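Local coordinates for threonine synthase (Brucella melitensis bv. 1, PDB 4F4F), which probably catalyses the pyridoxal-phosphate-dependent conversion of O-phospho-L-homoserine and water to L-threonine and phosphate, the last step of threonine biosynthesis, at residues Leu291-Ser297 / Ile359-Ala365; Tyr300-Gly304 / Gln316-Phe321; Leu324-His329 / Pro355-Ile359. One frame throughout, in Å; residues are numbered along the deposited sequence.

Interaction 1: Leu291-Ser297 / Ile359-Ala365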
loop_
_atom_site.group_PDB
_atom_site.type_symbol
_atom_site.label_atom_id
_atom_site.label_comp_id
_atom_site.label_asym_id
_atom_site.label_seq_id
_atom_site.Cartn_x
_atom_site.Cartn_y
_atom_site.Cartn_z
ATOM N N LEU A 291 12.152 7.084 -9.080
ATOM C CA LEU A 291 11.949 5.805 -9.780
ATOM C C LEU A 291 12.020 5.988 -11.295
ATOM O O LEU A 291 12.597 5.155 -12.000
ATOM C CB LEU A 291 10.646 5.152 -9.365
ATOM C CG LEU A 291 10.542 4.703 -7.887
ATOM C CD1 LEU A 291 9.111 4.292 -7.538
ATOM C CD2 LEU A 291 11.487 3.548 -7.587
ATOM N N SER A 292 11.429 7.052 -11.805
ATOM C CA SER A 292 11.543 7.357 -13.222
ATOM C C SER A 292 13.018 7.612 -13.606
ATOM O O SER A 292 13.528 7.041 -14.564
ATOM C CB SER A 292 10.657 8.574 -13.561
ATOM O OG SER A 292 10.717 8.848 -14.951
ATOM N N ARG A 293 13.722 8.440 -12.833
ATOM C CA ARG A 293 15.132 8.684 -13.093
ATOM C C ARG A 293 15.950 7.399 -13.019
ATOM O O ARG A 293 16.917 7.222 -13.775
ATOM C CB ARG A 293 15.713 9.710 -12.137
ATOM C CG ARG A 293 15.117 11.103 -12.343
ATOM C CD ARG A 293 15.718 12.124 -11.388
ATOM N NE ARG A 293 15.203 12.095 -9.999
ATOM C CZ ARG A 293 15.880 11.663 -8.934
ATOM N NH1 ARG A 293 17.087 11.118 -9.074
ATOM N NH2 ARG A 293 15.335 11.745 -7.726
ATOM N N THR A 294 15.577 6.520 -12.096
ATOM C CA THR A 294 16.262 5.242 -11.957
ATOM C C THR A 294 16.096 4.399 -13.197
ATOM O O THR A 294 17.063 3.846 -13.696
ATOM C CB THR A 294 15.785 4.441 -10.701
ATOM O OG1 THR A 294 16.119 5.187 -9.527
ATOM C CG2 THR A 294 16.477 3.075 -10.651
ATOM N N LEU A 295 14.878 4.283 -13.709
ATOM C CA LEU A 295 14.701 3.496 -14.936
ATOM C C LEU A 295 15.443 4.133 -16.140
ATOM O O LEU A 295 15.951 3.416 -17.014
ATOM C CB LEU A 295 13.217 3.258 -15.281
ATOM C CG LEU A 295 12.447 2.096 -14.614
ATOM C CD1 LEU A 295 12.658 0.833 -15.451
ATOM C CD2 LEU A 295 12.791 1.880 -13.141
ATOM N N GLU A 296 15.489 5.462 -16.196
ATOM C CA GLU A 296 16.172 6.143 -17.305
ATOM C C GLU A 296 17.684 5.948 -17.265
ATOM O O GLU A 296 18.331 5.757 -18.315
ATOM C CB GLU A 296 15.931 7.645 -17.250
ATOM C CG GLU A 296 14.503 8.104 -17.460
ATOM C CD GLU A 296 14.369 9.614 -17.301
ATOM O OE1 GLU A 296 15.131 10.250 -16.539
ATOM O OE2 GLU A 296 13.473 10.166 -17.956
ATOM N N SER A 297 18.268 6.066 -16.072
ATOM C CA SER A 297 19.714 6.168 -15.935
ATOM C C SER A 297 20.397 5.048 -15.164
ATOM O O SER A 297 21.606 4.888 -15.240
ATOM C CB SER A 297 20.058 7.495 -15.239
ATOM O OG SER A 297 19.698 7.434 -13.879
ATOM N N ILE A 359 15.380 -5.131 -14.895
ATOM C CA ILE A 359 14.295 -4.248 -14.457
ATOM C C ILE A 359 13.606 -3.669 -15.672
ATOM O O ILE A 359 12.373 -3.691 -15.789
ATOM C CB ILE A 359 14.810 -3.140 -13.493
ATOM C CG1 ILE A 359 15.173 -3.782 -12.146
ATOM C CG2 ILE A 359 13.757 -2.058 -13.322
ATOM C CD1 ILE A 359 16.110 -2.948 -11.267
ATOM N N ARG A 360 14.408 -3.206 -16.627
ATOM C CA ARG A 360 13.841 -2.549 -17.807
ATOM C C ARG A 360 13.061 -3.497 -18.723
ATOM O O ARG A 360 12.187 -3.047 -19.496
ATOM C CB ARG A 360 14.926 -1.855 -18.594
ATOM C CG ARG A 360 15.507 -0.647 -17.904
ATOM C CD ARG A 360 16.789 -0.247 -18.627
ATOM N NE ARG A 360 17.220 1.091 -18.242
ATOM C CZ ARG A 360 18.416 1.601 -18.487
ATOM N NH1 ARG A 360 19.342 0.892 -19.112
ATOM N NH2 ARG A 360 18.693 2.834 -18.069
ATOM N N SER A 361 13.379 -4.788 -18.640
ATOM C CA SER A 361 12.699 -5.782 -19.434
ATOM C C SER A 361 11.264 -6.002 -18.983
ATOM O O SER A 361 10.457 -6.517 -19.758
ATOM C CB SER A 361 13.456 -7.121 -19.437
ATOM O OG SER A 361 13.210 -7.844 -18.271
ATOM N N GLU A 362 10.946 -5.645 -17.732
ATOM C CA GLU A 362 9.610 -5.857 -17.212
ATOM C C GLU A 362 8.864 -4.596 -16.749
ATOM O O GLU A 362 7.628 -4.638 -16.593
ATOM C CB GLU A 362 9.688 -6.857 -16.052
ATOM C CG GLU A 362 10.375 -8.172 -16.444
ATOM C CD GLU A 362 10.103 -9.229 -15.392
ATOM O OE1 GLU A 362 11.008 -9.553 -14.629
ATOM O OE2 GLU A 362 8.950 -9.673 -15.289
ATOM N N PHE A 363 9.588 -3.495 -16.561
ATOM C CA PHE A 363 9.035 -2.255 -16.015
ATOM C C PHE A 363 9.393 -1.092 -16.922
ATOM O O PHE A 363 10.452 -1.100 -17.551
ATOM C CB PHE A 363 9.604 -1.930 -14.609
ATOM C CG PHE A 363 9.223 -2.909 -13.538
ATOM C CD1 PHE A 363 9.954 -4.076 -13.362
ATOM C CD2 PHE A 363 8.143 -2.662 -12.709
ATOM C CE1 PHE A 363 9.596 -4.997 -12.408
ATOM C CE2 PHE A 363 7.791 -3.565 -11.710
ATOM C CZ PHE A 363 8.512 -4.727 -11.568
ATOM N N SER A 364 8.506 -0.107 -17.003
ATOM C CA SER A 364 8.884 1.233 -17.427
ATOM C C SER A 364 8.268 2.261 -16.472
ATOM O O SER A 364 7.595 1.904 -15.517
ATOM C CB SER A 364 8.537 1.496 -18.886
ATOM O OG SER A 364 7.224 1.205 -19.124
ATOM N N ALA A 365 8.573 3.525 -16.700
ATOM C CA ALA A 365 8.270 4.578 -15.751
ATOM C C ALA A 365 8.027 5.882 -16.442
ATOM O O ALA A 365 8.661 6.186 -17.467
ATOM C CB ALA A 365 9.421 4.744 -14.779
#

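Interaction 2: Tyr300-Gly304 / Gln316-Phe321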
loop_
_atom_site.group_PDB
_atom_site.type_symbol
_atom_site.label_atom_id
_atom_site.label_comp_id
_atom_site.label_asym_id
_atom_site.label_seq_id
_atom_site.Cartn_x
_atom_site.Cartn_y
_atom_site.Cartn_z
ATOM N N TYR A 300 19.775 5.648 -8.797
ATOM C CA TYR A 300 18.764 5.850 -7.781
ATOM C C TYR A 300 19.347 6.834 -6.818
ATOM O O TYR A 300 20.151 6.456 -5.951
ATOM C CB TYR A 300 18.491 4.535 -7.096
ATOM C CG TYR A 300 17.399 4.522 -6.049
ATOM C CD1 TYR A 300 16.078 4.295 -6.405
ATOM C CD2 TYR A 300 17.709 4.634 -4.696
ATOM C CE1 TYR A 300 15.084 4.211 -5.444
ATOM C CE2 TYR A 300 16.721 4.559 -3.726
ATOM C CZ TYR A 300 15.411 4.331 -4.108
ATOM O OH TYR A 300 14.429 4.224 -3.142
ATOM N N GLU A 301 18.991 8.104 -7.001
ATOM C CA GLU A 301 19.639 9.201 -6.312
ATOM C C GLU A 301 18.630 10.077 -5.617
ATOM O O GLU A 301 17.721 10.603 -6.250
ATOM C CB GLU A 301 20.444 10.051 -7.300
ATOM C CG GLU A 301 21.769 9.420 -7.701
ATOM C CD GLU A 301 22.636 10.337 -8.542
ATOM O OE1 GLU A 301 23.498 9.813 -9.290
ATOM O OE2 GLU A 301 22.448 11.576 -8.457
ATOM N N MET A 302 18.801 10.248 -4.319
ATOM C CA MET A 302 17.859 11.033 -3.536
ATOM C C MET A 302 17.975 12.507 -3.913
ATOM O O MET A 302 19.061 13.016 -4.092
ATOM C CB MET A 302 18.157 10.872 -2.070
ATOM C CG MET A 302 17.978 9.447 -1.584
ATOM S SD MET A 302 18.606 9.295 0.086
ATOM C CE MET A 302 17.410 10.355 0.920
ATOM N N ARG A 303 16.845 13.178 -4.036
ATOM C CA ARG A 303 16.814 14.624 -4.259
ATOM C C ARG A 303 15.790 15.183 -3.276
ATOM O O ARG A 303 15.118 14.424 -2.557
ATOM C CB ARG A 303 16.442 14.937 -5.714
ATOM C CG ARG A 303 17.464 14.498 -6.753
ATOM C CD ARG A 303 16.969 14.838 -8.154
ATOM N NE ARG A 303 17.956 14.628 -9.231
ATOM C CZ ARG A 303 17.724 14.894 -10.519
ATOM N NH1 ARG A 303 16.542 15.365 -10.918
ATOM N NH2 ARG A 303 18.668 14.676 -11.427
ATOM N N GLY A 304 15.683 16.506 -3.221
ATOM C CA GLY A 304 14.780 17.159 -2.270
ATOM C C GLY A 304 13.351 16.762 -2.585
ATOM O O GLY A 304 13.033 16.496 -3.733
ATOM N N GLN A 316 10.878 10.582 -1.054
ATOM C CA GLN A 316 12.309 10.792 -1.320
ATOM C C GLN A 316 12.949 9.478 -1.810
ATOM O O GLN A 316 13.713 9.459 -2.773
ATOM C CB GLN A 316 13.020 11.300 -0.063
ATOM C CG GLN A 316 14.455 11.692 -0.346
ATOM C CD GLN A 316 15.032 12.624 0.708
ATOM O OE1 GLN A 316 15.190 12.251 1.869
ATOM N NE2 GLN A 316 15.347 13.838 0.299
ATOM N N ILE A 317 12.602 8.388 -1.131
ATOM C CA ILE A 317 13.018 7.030 -1.502
ATOM C C ILE A 317 11.793 6.106 -1.512
ATOM O O ILE A 317 10.762 6.408 -0.937
ATOM C CB ILE A 317 14.084 6.447 -0.546
ATOM C CG1 ILE A 317 13.571 6.385 0.902
ATOM C CG2 ILE A 317 15.401 7.224 -0.629
ATOM C CD1 ILE A 317 14.556 5.733 1.884
ATOM N N SER A 318 11.906 4.983 -2.194
ATOM C CA SER A 318 10.777 4.097 -2.356
ATOM C C SER A 318 11.019 2.823 -1.514
ATOM O O SER A 318 11.848 1.989 -1.877
ATOM C CB SER A 318 10.617 3.778 -3.827
ATOM O OG SER A 318 9.456 3.045 -4.067
ATOM N N SER A 319 10.271 2.681 -0.432
ATOM C CA SER A 319 10.616 1.713 0.608
ATOM C C SER A 319 10.660 0.242 0.124
ATOM O O SER A 319 11.482 -0.532 0.583
ATOM C CB SER A 319 9.669 1.862 1.798
ATOM O OG SER A 319 8.393 1.316 1.471
ATOM N N ASN A 320 9.821 -0.137 -0.825
ATOM C CA ASN A 320 9.812 -1.518 -1.300
ATOM C C ASN A 320 10.596 -1.769 -2.573
ATOM O O ASN A 320 10.635 -2.889 -3.065
ATOM C CB ASN A 320 8.382 -1.972 -1.494
ATOM C CG ASN A 320 7.655 -2.100 -0.181
ATOM O OD1 ASN A 320 8.017 -2.927 0.622
ATOM N ND2 ASN A 320 6.667 -1.259 0.058
ATOM N N PHE A 321 11.232 -0.726 -3.110
ATOM C CA PHE A 321 12.063 -0.922 -4.330
ATOM C C PHE A 321 13.142 -1.997 -4.110
ATOM O O PHE A 321 13.471 -2.755 -5.021
ATOM C CB PHE A 321 12.696 0.401 -4.742
ATOM C CG PHE A 321 13.398 0.363 -6.070
ATOM C CD1 PHE A 321 12.730 -0.005 -7.221
ATOM C CD2 PHE A 321 14.721 0.742 -6.162
ATOM C CE1 PHE A 321 13.384 -0.014 -8.452
ATOM C CE2 PHE A 321 15.377 0.711 -7.374
ATOM C CZ PHE A 321 14.708 0.346 -8.521
HETATM O O HOH W 1 14.373 11.607 -4.335
#

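Interaction 3: Leu324-His329 / Pro355-Ile359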
loop_
_atom_site.group_PDB
_atom_site.type_symbol
_atom_site.label_atom_id
_atom_site.label_comp_id
_atom_site.label_asym_id
_atom_site.label_seq_id
_atom_site.Cartn_x
_atom_site.Cartn_y
_atom_site.Cartn_z
ATOM N N LEU A 324 12.352 -5.399 -5.373
ATOM C CA LEU A 324 12.636 -5.624 -6.789
ATOM C C LEU A 324 14.136 -5.722 -7.045
ATOM O O LEU A 324 14.572 -6.543 -7.880
ATOM C CB LEU A 324 12.007 -4.567 -7.699
ATOM C CG LEU A 324 12.328 -4.656 -9.214
ATOM C CD1 LEU A 324 11.889 -5.997 -9.803
ATOM C CD2 LEU A 324 11.684 -3.508 -9.958
ATOM N N LEU A 325 14.929 -4.874 -6.383
ATOM C CA LEU A 325 16.375 -4.962 -6.526
ATOM C C LEU A 325 16.882 -6.388 -6.271
ATOM O O LEU A 325 17.739 -6.890 -6.981
ATOM C CB LEU A 325 17.088 -3.991 -5.571
ATOM C CG LEU A 325 17.022 -2.513 -5.929
ATOM C CD1 LEU A 325 17.668 -1.629 -4.847
ATOM C CD2 LEU A 325 17.693 -2.248 -7.278
ATOM N N PHE A 326 16.387 -7.010 -5.209
ATOM C CA PHE A 326 16.788 -8.377 -4.831
ATOM C C PHE A 326 16.478 -9.329 -5.979
ATOM O O PHE A 326 17.352 -10.091 -6.402
ATOM C CB PHE A 326 16.032 -8.796 -3.560
ATOM C CG PHE A 326 16.425 -10.120 -2.974
ATOM C CD1 PHE A 326 17.725 -10.371 -2.579
ATOM C CD2 PHE A 326 15.461 -11.107 -2.745
ATOM C CE1 PHE A 326 18.064 -11.590 -1.976
ATOM C CE2 PHE A 326 15.785 -12.307 -2.141
ATOM C CZ PHE A 326 17.093 -12.556 -1.762
ATOM N N GLU A 327 15.262 -9.262 -6.507
ATOM C CA GLU A 327 14.874 -10.163 -7.593
ATOM C C GLU A 327 15.711 -9.915 -8.863
ATOM O O GLU A 327 16.163 -10.861 -9.526
ATOM C CB GLU A 327 13.372 -10.008 -7.899
ATOM C CG GLU A 327 12.462 -10.309 -6.716
ATOM C CD GLU A 327 12.366 -11.762 -6.385
ATOM O OE1 GLU A 327 13.169 -12.585 -6.935
ATOM O OE2 GLU A 327 11.514 -12.085 -5.533
ATOM N N ALA A 328 15.929 -8.641 -9.176
ATOM C CA ALA A 328 16.650 -8.236 -10.367
ATOM C C ALA A 328 18.136 -8.679 -10.347
ATOM O O ALA A 328 18.720 -8.922 -11.416
ATOM C CB ALA A 328 16.523 -6.746 -10.590
ATOM N N HIS A 329 18.713 -8.814 -9.139
ATOM C CA HIS A 329 20.102 -9.254 -8.968
ATOM C C HIS A 329 20.190 -10.746 -8.815
ATOM O O HIS A 329 21.179 -11.270 -8.325
ATOM C CB HIS A 329 20.739 -8.553 -7.759
ATOM C CG HIS A 329 21.025 -7.083 -7.991
ATOM N ND1 HIS A 329 20.049 -6.145 -7.990
ATOM C CD2 HIS A 329 22.212 -6.412 -8.252
ATOM C CE1 HIS A 329 20.588 -4.938 -8.245
ATOM N NE2 HIS A 329 21.909 -5.098 -8.429
ATOM N N PRO A 355 21.364 -6.296 -13.831
ATOM C CA PRO A 355 20.106 -6.131 -13.100
ATOM C C PRO A 355 19.280 -4.988 -13.639
ATOM O O PRO A 355 18.062 -5.069 -13.629
ATOM C CB PRO A 355 20.555 -5.859 -11.657
ATOM C CG PRO A 355 22.013 -5.652 -11.710
ATOM C CD PRO A 355 22.498 -6.418 -12.907
ATOM N N LEU A 356 19.935 -3.925 -14.113
ATOM C CA LEU A 356 19.187 -2.786 -14.693
ATOM C C LEU A 356 18.425 -3.221 -15.918
ATOM O O LEU A 356 17.252 -2.890 -16.065
ATOM C CB LEU A 356 20.121 -1.606 -15.017
ATOM C CG LEU A 356 19.505 -0.324 -15.570
ATOM C CD1 LEU A 356 18.461 0.238 -14.596
ATOM C CD2 LEU A 356 20.640 0.667 -15.843
ATOM N N SER A 357 19.062 -4.033 -16.764
ATOM C CA SER A 357 18.383 -4.595 -17.938
ATOM C C SER A 357 17.225 -5.477 -17.537
ATOM O O SER A 357 16.175 -5.448 -18.200
ATOM C CB SER A 357 19.325 -5.442 -18.795
ATOM O OG SER A 357 20.305 -4.644 -19.394
ATOM N N ALA A 358 17.399 -6.262 -16.472
ATOM C CA ALA A 358 16.307 -7.116 -16.015
ATOM C C ALA A 358 15.117 -6.254 -15.573
ATOM O O ALA A 358 13.979 -6.595 -15.847
ATOM C CB ALA A 358 16.745 -8.021 -14.885
ATOM N N ILE A 359 15.380 -5.131 -14.895
ATOM C CA ILE A 359 14.295 -4.248 -14.457
ATOM C C ILE A 359 13.606 -3.669 -15.672
ATOM O O ILE A 359 12.373 -3.691 -15.789
ATOM C CB ILE A 359 14.810 -3.140 -13.493
ATOM C CG1 ILE A 359 15.173 -3.782 -12.146
ATOM C CG2 ILE A 359 13.757 -2.058 -13.322
ATOM C CD1 ILE A 359 16.110 -2.948 -11.267
#

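Interaction 1: Leu291-Ser297 / Ile359-Ala365
Arg360 reaches across to the C-terminal turn of helix 290-297 and takes hold of the carbonyl oxygen of Leu295 side-on, with two nitrogens on one acceptor. Its NE donates to Leu295 O over 2.9 Å, in the carbonyl plane and at 152° at the hydrogen. NH2 donates to the same oxygen over 3.0 Å from above that plane. The oxygen lies within 3° of the guanidinium plane, so the group meets it edge-on, and the double grip fixes its rotation. The side chain gets there because it runs extended from CG to NE. Leu295 O belongs to the last turn of the helix, where a carbonyl can accept from a cationic side chain. Glu296 O lies 3.0 Å from Arg360 NH2.

The side chain of Leu295 packs between the helix and the 359-365 segment. CD1 is the branch that reaches farthest, lying 3.6 Å from Phe363 O and 3.8 Å from Ile359 CG2, while CG rests on the methyl of Ala365. That methyl also sits 3.7 Å from Ser292 CA, against the helix backbone itself. Phe363 adds its CB to the packing round Leu295, but its ring leads away from the helix.

The axes of the helical segment 291-297 and the strand segment 363-365 pass 7.7 Å apart at 119°. Strand 363-367 is an outer strand of the six-stranded mixed sheet and pairs with strand 278-285, whose Ile283 touches Leu295 too; Phe321, from helix 321-328, packs on Leu291 and Thr294.

Interaction 2: Tyr300-Gly304 / Gln316-Phe321
Tyr300 points its hydroxyl at the backbone of Ser318, whose N donates to Tyr300 OH over 2.8 Å in a nearly straight bond (173°). The amide arrives at the edge of the ring, near its plane. With CG anti to the backbone N (chi1 -177°), the ring also comes alongside Phe321: the two planes lie only 9° apart but are slid so far that they barely overlap, with Tyr300 CE1 3.6 Å from Phe321 CD2.

Farther along, Gln316 NE2 donates to Arg303 O over 2.9 Å from above the carbonyl plane. A water links the same two residues, accepting from Arg303 N and donating to Gln316 O. Met302 crosses Gln316 at about a right angle, bending at chi3, and its CG meets Ile317 CG2 at 3.5 Å.

Strand 299-301 pairs with antiparallel strand 348-350, where the ring of Phe349 meets Tyr300. A type I beta turn from Ser318 to Phe321 leads into helix 321-328. Tyr300 thus bonds to the backbone of a loop that is itself hydrogen-bonded to cofactor-site residues, Ser318 OG to Gly260 O and Ser319 N to Asn261 OD1, consistent with a second-shell position beside the pyridoxal-phosphate pocket.

Interaction 3: Leu324-His329 / Pro355-Ile359
His329 lays one face of its imidazole against the ring of Pro355. Pro355 CB stands over the middle of the imidazole, 3.5 Å from its centroid and 10° off the ring normal, which makes a well-centred CH-pi contact. Pro355 CG leans toward one margin of the same face, 3.3 Å from His329 NE2. The side chain folds back along its own helix, with CG anti to the carbonyl carbon (chi1 -72°), and this brings ND1 to Leu325 O, to which it donates over 2.6 Å. That oxygen lies near the imidazole plane and also accepts from His329 N, the two donors coming from opposite faces of its carbonyl plane.

The backbones come closest at Ala328, whose CA is 4.9 Å from Pro355 CA. The methyl of Ala328 meets the CG1 branch of Ile359 at 3.6 Å. Leu324 brings CD2 to the same branch, crossing it obliquely, and Leu325 reaches the end methyl, CD1, from its own CD2. The short helix segments 324-328 and 355-359 pass at 112°, 9.3 Å between axes. Ala335 and Leu339 of helix 333-346 also touch the imidazole.

Across this interface the attraction is therefore dispersion and weak C-H contacts, including Pro355 CA to Ala328 O at 3.5 Å. The polar bond of the histidine is spent within its own segment, where it limits rotation of the ring and is consistent with a proton on ND1.

Overall arrangement
Along the chain, helix 290-297 of interaction 1 comes first, then both segments of interaction 2, then both of interaction 3, and residues 359-365 return to close interaction 1. Interactions 1 and 3 lie about 10 Å apart between centres and share Ile359 on helix 353-362. Interactions 1 and 2, about 13 Å apart, meet where Arg293 NH1 probably bonds to Glu301 O. Interactions 2 and 3 are about 16 Å apart and adjoin through helix 321-328. Interaction 1 sets helix 290-297 against strand 363-367, interaction 2 joins strand 299-301 to the loop leading into helix 321-328, and interaction 3 packs that helix on helix 353-362. Leu291, Ser318 and Leu324 all lie near Phe262 of the cofactor site.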